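Local atomic coordinates of contact-dependent inhibitor I (Escherichia coli NC101, PDB entry 5I4Q), a protein that probably protects its own cell by binding and neutralising the toxin domain of the contact-dependent inhibitor A protein. Residues D16-L19 against S20-N24; L61-L65 against Y66-Y70; K96-S99 against D100-W104. All coordinates share one frame; numbering follows the deposited sequence.

Contact 1 of 3, residues D16-L19 against S20-N24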
loop_
_atom_site.group_PDB
_atom_site.type_symbol
_atom_site.label_atom_id
_atom_site.label_comp_id
_atom_site.label_asym_id
_atom_site.label_seq_id
_atom_site.Cartn_x
_atom_site.Cartn_y
_atom_site.Cartn_z
ATOM N N ASP B 16 -3.168 -2.185 6.905
ATOM C CA ASP B 16 -3.948 -1.194 7.610
ATOM C C ASP B 16 -4.158 0.093 6.825
ATOM O O ASP B 16 -5.244 0.637 6.824
ATOM C CB ASP B 16 -3.324 -0.883 8.950
ATOM C CG ASP B 16 -3.351 -2.082 9.911
ATOM O OD1 ASP B 16 -4.094 -3.046 9.662
ATOM O OD2 ASP B 16 -2.624 -2.074 10.934
ATOM N N VAL B 17 -3.146 0.577 6.151
ATOM C CA VAL B 17 -3.305 1.804 5.432
ATOM C C VAL B 17 -4.170 1.645 4.198
ATOM O O VAL B 17 -5.008 2.518 3.921
ATOM C CB VAL B 17 -1.972 2.541 5.149
ATOM C CG1 VAL B 17 -1.236 2.003 3.952
ATOM C CG2 VAL B 17 -2.268 3.986 4.910
ATOM N N VAL B 18 -4.039 0.528 3.510
ATOM C CA VAL B 18 -4.843 0.271 2.322
ATOM C C VAL B 18 -6.315 0.157 2.711
ATOM O O VAL B 18 -7.188 0.705 2.079
ATOM C CB VAL B 18 -4.314 -0.972 1.603
ATOM C CG1 VAL B 18 -5.289 -1.542 0.602
ATOM C CG2 VAL B 18 -3.017 -0.621 0.898
ATOM N N LEU B 19 -6.587 -0.557 3.786
ATOM C CA LEU B 19 -7.948 -0.664 4.303
ATOM C C LEU B 19 -8.565 0.709 4.482
ATOM O O LEU B 19 -9.729 0.934 4.116
ATOM C CB LEU B 19 -7.894 -1.353 5.642
ATOM C CG LEU B 19 -9.153 -1.724 6.345
ATOM C CD1 LEU B 19 -9.941 -2.700 5.490
ATOM C CD2 LEU B 19 -8.791 -2.380 7.661
ATOM N N SER B 20 -7.795 1.605 5.093
ATOM C CA SER B 20 -8.228 2.973 5.365
ATOM C C SER B 20 -8.416 3.853 4.106
ATOM O O SER B 20 -9.391 4.603 3.954
ATOM C CB SER B 20 -7.211 3.604 6.277
ATOM O OG SER B 20 -7.491 4.955 6.384
ATOM N N ILE B 21 -7.497 3.731 3.175
ATOM C CA ILE B 21 -7.584 4.459 1.921
ATOM C C ILE B 21 -8.827 4.041 1.159
ATOM O O ILE B 21 -9.513 4.890 0.626
ATOM C CB ILE B 21 -6.314 4.240 1.077
ATOM C CG1 ILE B 21 -5.171 5.010 1.699
ATOM C CG2 ILE B 21 -6.507 4.630 -0.382
ATOM C CD1 ILE B 21 -3.818 4.512 1.203
ATOM N N LYS B 22 -9.107 2.756 1.095
ATOM C CA LYS B 22 -10.307 2.267 0.377
ATOM C C LYS B 22 -11.606 2.826 0.979
ATOM O O LYS B 22 -12.568 3.114 0.256
ATOM C CB LYS B 22 -10.385 0.758 0.344
ATOM C CG LYS B 22 -9.335 0.066 -0.541
ATOM C CD LYS B 22 -9.555 -1.464 -0.487
ATOM C CE LYS B 22 -8.392 -2.260 -1.073
ATOM N NZ LYS B 22 -8.462 -2.242 -2.534
ATOM N N ARG B 23 -11.620 2.950 2.301
ATOM C CA ARG B 23 -12.747 3.539 2.961
ATOM C C ARG B 23 -12.871 4.993 2.594
ATOM O O ARG B 23 -13.943 5.496 2.387
ATOM C CB ARG B 23 -12.611 3.433 4.472
ATOM C CG ARG B 23 -12.911 2.061 4.969
ATOM C CD ARG B 23 -12.552 1.940 6.427
ATOM N NE ARG B 23 -12.581 0.549 6.782
ATOM C CZ ARG B 23 -12.258 0.045 7.953
ATOM N NH1 ARG B 23 -11.884 0.815 8.951
ATOM N NH2 ARG B 23 -12.340 -1.244 8.121
ATOM N N ASN B 24 -11.764 5.692 2.570
ATOM C CA ASN B 24 -11.822 7.075 2.202
ATOM C C ASN B 24 -12.327 7.222 0.771
ATOM O O ASN B 24 -13.106 8.117 0.494
ATOM C CB ASN B 24 -10.482 7.726 2.388
ATOM C CG ASN B 24 -10.127 7.970 3.848
ATOM O OD1 ASN B 24 -10.932 8.461 4.596
ATOM N ND2 ASN B 24 -8.878 7.683 4.226
#

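Contact 2 of 3, residues L61-L65 against Y66-Y70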
loop_
_atom_site.group_PDB
_atom_site.type_symbol
_atom_site.label_atom_id
_atom_site.label_comp_id
_atom_site.label_asym_id
_atom_site.label_seq_id
_atom_site.Cartn_x
_atom_site.Cartn_y
_atom_site.Cartn_z
ATOM N N LEU B 61 -8.018 13.647 -5.742
ATOM C CA LEU B 61 -7.886 12.280 -6.209
ATOM C C LEU B 61 -6.751 12.182 -7.229
ATOM O O LEU B 61 -6.032 11.209 -7.269
ATOM C CB LEU B 61 -9.177 11.764 -6.780
ATOM C CG LEU B 61 -10.233 11.475 -5.715
ATOM C CD1 LEU B 61 -11.586 11.420 -6.341
ATOM C CD2 LEU B 61 -10.038 10.207 -4.941
ATOM N N ALA B 62 -6.561 13.220 -8.023
ATOM C CA ALA B 62 -5.426 13.274 -8.936
ATOM C C ALA B 62 -4.083 13.336 -8.184
ATOM O O ALA B 62 -3.113 12.704 -8.602
ATOM C CB ALA B 62 -5.605 14.468 -9.850
ATOM N N THR B 63 -4.038 14.062 -7.061
ATOM C CA THR B 63 -2.855 14.125 -6.247
ATOM C C THR B 63 -2.561 12.732 -5.702
ATOM O O THR B 63 -1.404 12.272 -5.630
ATOM C CB THR B 63 -3.008 15.176 -5.127
ATOM O OG1 THR B 63 -3.274 16.452 -5.705
ATOM C CG2 THR B 63 -1.758 15.316 -4.318
HETATM N N MSE B 64 -3.603 12.030 -5.304
HETATM C CA MSE B 64 -3.398 10.681 -4.837
HETATM C C MSE B 64 -2.751 9.807 -5.897
HETATM O O MSE B 64 -1.880 9.010 -5.598
HETATM C CB MSE B 64 -4.763 10.124 -4.521
HETATM C CG MSE B 64 -4.690 8.620 -4.312
HETATM SE SE MSE B 64 -6.547 7.934 -4.151
HETATM C CE MSE B 64 -6.993 7.960 -6.091
ATOM N N LEU B 65 -3.234 9.903 -7.130
ATOM C CA LEU B 65 -2.771 9.043 -8.221
ATOM C C LEU B 65 -1.306 9.382 -8.610
ATOM O O LEU B 65 -0.457 8.501 -8.761
ATOM C CB LEU B 65 -3.712 9.209 -9.433
ATOM C CG LEU B 65 -3.359 8.403 -10.689
ATOM C CD1 LEU B 65 -3.250 6.931 -10.324
ATOM C CD2 LEU B 65 -4.398 8.628 -11.803
ATOM N N TYR B 66 -1.014 10.662 -8.742
ATOM C CA TYR B 66 0.254 11.077 -9.346
ATOM C C TYR B 66 1.285 11.366 -8.312
ATOM O O TYR B 66 2.388 10.975 -8.501
ATOM C CB TYR B 66 0.039 12.284 -10.253
ATOM C CG TYR B 66 -0.866 11.977 -11.401
ATOM C CD1 TYR B 66 -0.508 11.049 -12.358
ATOM C CD2 TYR B 66 -2.075 12.596 -11.524
ATOM C CE1 TYR B 66 -1.362 10.747 -13.417
ATOM C CE2 TYR B 66 -2.941 12.296 -12.566
ATOM C CZ TYR B 66 -2.593 11.375 -13.497
ATOM O OH TYR B 66 -3.475 11.134 -14.533
ATOM N N LYS B 67 0.955 11.996 -7.188
ATOM C CA LYS B 67 1.993 12.256 -6.193
ATOM C C LYS B 67 2.309 11.037 -5.343
ATOM O O LYS B 67 3.460 10.765 -5.071
ATOM C CB LYS B 67 1.621 13.424 -5.314
ATOM C CG LYS B 67 2.747 13.990 -4.488
ATOM C CD LYS B 67 2.298 15.283 -3.825
ATOM C CE LYS B 67 3.198 15.665 -2.673
ATOM N NZ LYS B 67 4.623 15.710 -3.113
ATOM N N TYR B 68 1.289 10.329 -4.869
ATOM C CA TYR B 68 1.511 9.256 -3.925
ATOM C C TYR B 68 1.428 7.902 -4.597
ATOM O O TYR B 68 1.686 6.932 -3.979
ATOM C CB TYR B 68 0.496 9.346 -2.778
ATOM C CG TYR B 68 0.658 10.608 -2.040
ATOM C CD1 TYR B 68 1.708 10.770 -1.174
ATOM C CD2 TYR B 68 -0.213 11.659 -2.236
ATOM C CE1 TYR B 68 1.934 11.968 -0.562
ATOM C CE2 TYR B 68 -0.025 12.837 -1.584
ATOM C CZ TYR B 68 1.058 12.982 -0.772
ATOM O OH TYR B 68 1.250 14.147 -0.112
ATOM N N GLU B 69 0.975 7.868 -5.824
ATOM C CA GLU B 69 0.923 6.646 -6.629
ATOM C C GLU B 69 0.016 5.569 -6.082
ATOM O O GLU B 69 0.331 4.396 -6.146
ATOM C CB GLU B 69 2.343 6.148 -6.952
ATOM C CG GLU B 69 3.011 7.159 -7.906
ATOM C CD GLU B 69 4.405 6.728 -8.331
ATOM O OE1 GLU B 69 5.306 6.764 -7.492
ATOM O OE2 GLU B 69 4.580 6.324 -9.508
ATOM N N TYR B 70 -1.105 5.982 -5.504
ATOM C CA TYR B 70 -2.129 5.025 -5.145
ATOM C C TYR B 70 -3.046 4.904 -6.338
ATOM O O TYR B 70 -3.673 5.868 -6.758
ATOM C CB TYR B 70 -2.873 5.377 -3.861
ATOM C CG TYR B 70 -3.846 4.245 -3.486
ATOM C CD1 TYR B 70 -5.108 4.149 -4.080
ATOM C CD2 TYR B 70 -3.466 3.252 -2.594
ATOM C CE1 TYR B 70 -5.956 3.104 -3.762
ATOM C CE2 TYR B 70 -4.316 2.196 -2.285
ATOM C CZ TYR B 70 -5.553 2.135 -2.869
ATOM O OH TYR B 70 -6.340 1.105 -2.592
#

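Contact 3 of 3, residues K96-S99 against D100-W104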
loop_
_atom_site.group_PDB
_atom_site.type_symbol
_atom_site.label_atom_id
_atom_site.label_comp_id
_atom_site.label_asym_id
_atom_site.label_seq_id
_atom_site.Cartn_x
_atom_site.Cartn_y
_atom_site.Cartn_z
ATOM N N LYS B 96 -24.744 19.987 -18.841
ATOM C CA LYS B 96 -25.711 19.468 -19.771
ATOM C C LYS B 96 -25.885 17.992 -19.601
ATOM O O LYS B 96 -27.000 17.521 -19.496
ATOM C CB LYS B 96 -25.321 19.802 -21.215
ATOM C CG LYS B 96 -26.136 19.053 -22.268
ATOM C CD LYS B 96 -26.545 19.965 -23.423
ATOM C CE LYS B 96 -27.268 19.218 -24.547
ATOM N NZ LYS B 96 -28.538 18.575 -24.082
ATOM N N LYS B 97 -24.784 17.252 -19.567
ATOM C CA LYS B 97 -24.873 15.792 -19.476
ATOM C C LYS B 97 -25.522 15.356 -18.171
ATOM O O LYS B 97 -26.335 14.456 -18.177
ATOM C CB LYS B 97 -23.501 15.141 -19.641
ATOM C CG LYS B 97 -23.069 14.995 -21.089
ATOM C CD LYS B 97 -21.913 14.015 -21.202
ATOM C CE LYS B 97 -22.289 12.702 -21.886
ATOM N NZ LYS B 97 -22.275 12.824 -23.374
ATOM N N PHE B 98 -25.161 15.996 -17.061
ATOM C CA PHE B 98 -25.681 15.618 -15.739
ATOM C C PHE B 98 -27.190 15.981 -15.632
ATOM O O PHE B 98 -27.963 15.233 -15.080
ATOM C CB PHE B 98 -24.935 16.339 -14.613
ATOM C CG PHE B 98 -23.470 16.000 -14.470
ATOM C CD1 PHE B 98 -22.924 14.827 -14.975
ATOM C CD2 PHE B 98 -22.638 16.855 -13.771
ATOM C CE1 PHE B 98 -21.596 14.519 -14.789
ATOM C CE2 PHE B 98 -21.305 16.557 -13.618
ATOM C CZ PHE B 98 -20.782 15.398 -14.141
ATOM N N SER B 99 -27.591 17.134 -16.181
ATOM C CA SER B 99 -29.011 17.513 -16.310
ATOM C C SER B 99 -29.836 16.502 -17.113
ATOM O O SER B 99 -30.972 16.248 -16.782
ATOM C CB SER B 99 -29.131 18.895 -16.967
ATOM O OG SER B 99 -28.532 19.895 -16.158
ATOM N N ASP B 100 -29.266 15.925 -18.164
ATOM C CA ASP B 100 -29.961 14.887 -18.955
ATOM C C ASP B 100 -29.988 13.519 -18.293
ATOM O O ASP B 100 -30.444 12.569 -18.903
ATOM C CB ASP B 100 -29.319 14.739 -20.344
ATOM C CG ASP B 100 -29.596 15.933 -21.262
ATOM O OD1 ASP B 100 -30.499 16.753 -20.956
ATOM O OD2 ASP B 100 -28.915 16.055 -22.310
ATOM N N GLY B 101 -29.452 13.405 -17.079
ATOM C CA GLY B 101 -29.505 12.169 -16.306
ATOM C C GLY B 101 -28.220 11.357 -16.166
ATOM O O GLY B 101 -28.261 10.235 -15.682
ATOM N N LEU B 102 -27.070 11.907 -16.551
ATOM C CA LEU B 102 -25.797 11.214 -16.349
ATOM C C LEU B 102 -25.427 11.242 -14.851
ATOM O O LEU B 102 -25.338 12.324 -14.244
ATOM C CB LEU B 102 -24.685 11.805 -17.229
ATOM C CG LEU B 102 -23.319 11.073 -17.173
ATOM C CD1 LEU B 102 -23.446 9.687 -17.796
ATOM C CD2 LEU B 102 -22.193 11.836 -17.857
ATOM N N ALA B 103 -25.216 10.043 -14.281
ATOM C CA ALA B 103 -24.982 9.859 -12.840
ATOM C C ALA B 103 -23.494 9.821 -12.452
ATOM O O ALA B 103 -23.149 9.987 -11.286
ATOM C CB ALA B 103 -25.674 8.579 -12.361
ATOM N N TRP B 104 -22.624 9.591 -13.422
ATOM C CA TRP B 104 -21.189 9.478 -13.182
ATOM C C TRP B 104 -20.478 9.876 -14.480
ATOM O O TRP B 104 -20.939 9.545 -15.541
ATOM C CB TRP B 104 -20.850 8.034 -12.812
ATOM C CG TRP B 104 -19.478 7.866 -12.287
ATOM C CD1 TRP B 104 -18.401 7.409 -12.968
ATOM C CD2 TRP B 104 -19.018 8.159 -10.960
ATOM N NE1 TRP B 104 -17.288 7.410 -12.163
ATOM C CE2 TRP B 104 -17.637 7.860 -10.920
ATOM C CE3 TRP B 104 -19.634 8.647 -9.801
ATOM C CZ2 TRP B 104 -16.863 8.014 -9.760
ATOM C CZ3 TRP B 104 -18.856 8.822 -8.653
ATOM C CH2 TRP B 104 -17.489 8.485 -8.642
#

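Contact 1 of 3, residues D16-L19 against S20-N24
Leu19 and Arg23 meet one turn apart on the long helix 4-40, in a local side-chain contact within a single continuous helix. CG of Leu19 lies over one face of the Arg23 guanidinium, displaced toward its rim and 3.7 Å from NH2 of Arg23. In Arg23, CG lies beside the backbone N (chi1 -76°), which directs the extended chain toward Leu19. Two more pairs run alongside each other. CG1 of Val18 touches CE of Lys22 at 3.6 Å; CG1 stands anti to the backbone N (chi1 164°), on the side where the lysine chain passes. CG2 of Val17 lies 4.1 Å from CD1 of Ile21, both side chains pointing the same way.

The backbone bonds are those of an alpha helix. Ile21 N bonds to Val17 O at 2.9 Å, and Lys22 N to Val18 O at 3.0 Å. The next bond, from Arg23 N to Leu19 O, is weak at 3.3 Å.

Ser20 OG is hydrogen-bonded to Asp10 of the second subunit, whose Tyr14 packs on Val18 and Ile21. An acidic side chain from the chain of another protein pairs with Arg23 NE in a salt bridge. The chemistry is therefore split: Val17, Val18, Ser20 and Ile21 meet the second subunit, while Leu19 backs a guanidinium committed to another protein. Leu19 limits how that group can turn and, by excluding water from one face, may favour the charge pairing.

Contact 2 of 3, residues L61-L65 against Y66-Y70
Leu65 lays its branched end over one face of the Tyr66 ring. CG of Leu65 stands 4.1 Å from the centroid of the Tyr66 ring and only 8° off the ring normal, a CH-pi contact. CD2 of Leu65 reaches farther along the same face, to 3.7 Å from CZ of Tyr66. With CG anti to the backbone N (chi1 179°), the leucine swings beside its own carbonyl carbon and toward the next residue's ring.

Met64, present as selenomethionine, meets Tyr70. Its CG packs on CB of Tyr70 at 3.7 Å, and SE lies obliquely to the ring, 4.0 Å from CD1 of Tyr70, in a Met-aromatic contact. Thr63 CG2 runs beside Lys67 CB at 4.0 Å.

Lys67 N bonds to Thr63 O at 2.8 Å, and Tyr68 N adds a weak bond to the same oxygen. Glu69, with positive phi (63°), is the first residue to leave helical geometry. Beyond it, Tyr70 N returns to Met64 O at 3.1 Å, which draws the exit chain back against the last turn.

Tyr70 stacks edge-to-face with Tyr14 of the second subunit, Tyr66 packs on Arg37 of the contact-dependent inhibitor A chain, and Glu69 OE2 is salt-bridged to a basic side chain of another protein's chain. Within its own chain, this helix end meets Leu25 of helix 4-40 through Met64 and Tyr70, and Ile80 of helix 74-82 through Met64 and Leu65.

Contact 3 of 3, residues K96-S99 against D100-W104
The backbone closes helix 88-99 with a Schellman motif, in which Gly101 takes positive phi (107°) and the chain turns back on the last helical turn. Leu102 N bonds to Lys97 O at 3.1 Å. Gly101 N bonds to Phe98 O at the same length, 3.1 Å, but approaches from well above the carbonyl plane and not on a lone pair. One step earlier, Asp100 N still makes a helical bond to Lys96 O. Having no side chain, Gly101 adopts its positive phi without crowding the carbonyl oxygen of Asp100.

Lys96 and Asp100 form a salt bridge across this turn. NZ of Lys96 donates to OD2 of Asp100 at 3.1 Å, and OD2 accepts through its syn lone pair, on the side of the other carboxylate oxygen. The lysine chain bends at chi2 (137°) and again at chi4, and so brings its ammonium group round to the aspartate. Both residues are exposed, so water probably weakens the attraction.

Leu102 points back toward the helix. Its CD2 rests on the aliphatic part of Lys97, 4.0 Å from CB of Lys97, and also meets the Phe98 ring at 4.1 Å from CE1 of Phe98. The carbonyl O of Leu102 comes to 3.6 Å from CD1 of Phe98, oblique to that ring. The Leu102 contact and the two backbone bonds both hold the exit chain against the last turn, as in a Schellman ending.

Phe98 packs on Val36 and Ile39 of helix 4-40. Farther along the loop, Trp104 touches Glu29 and Ile32 of that helix and makes a cation-pi contact with Arg75 of helix 74-82. Both the helix end, through Phe98, and the loop, through Trp104, thus pack on helix 4-40.

The three contacts follow one another along an all-helical chain. Contact 1 lies within helix 4-40, contact 2 at the end of helix 44-66, and contact 3 at the end of helix 88-99. Contacts 1 and 2 have centres about 14 Å apart and touch directly, with Ile21 and Lys22 packing on Tyr70. Both also meet the second subunit, so this part of the fold contributes to the interface between copies. Contact 3 lies on the opposite side of the chain's centre, about 30 Å from contact 1 and 27 Å from contact 2, centre to centre. It touches neither, but helix 4-40 contains contact 1 and is touched by contacts 2 and 3.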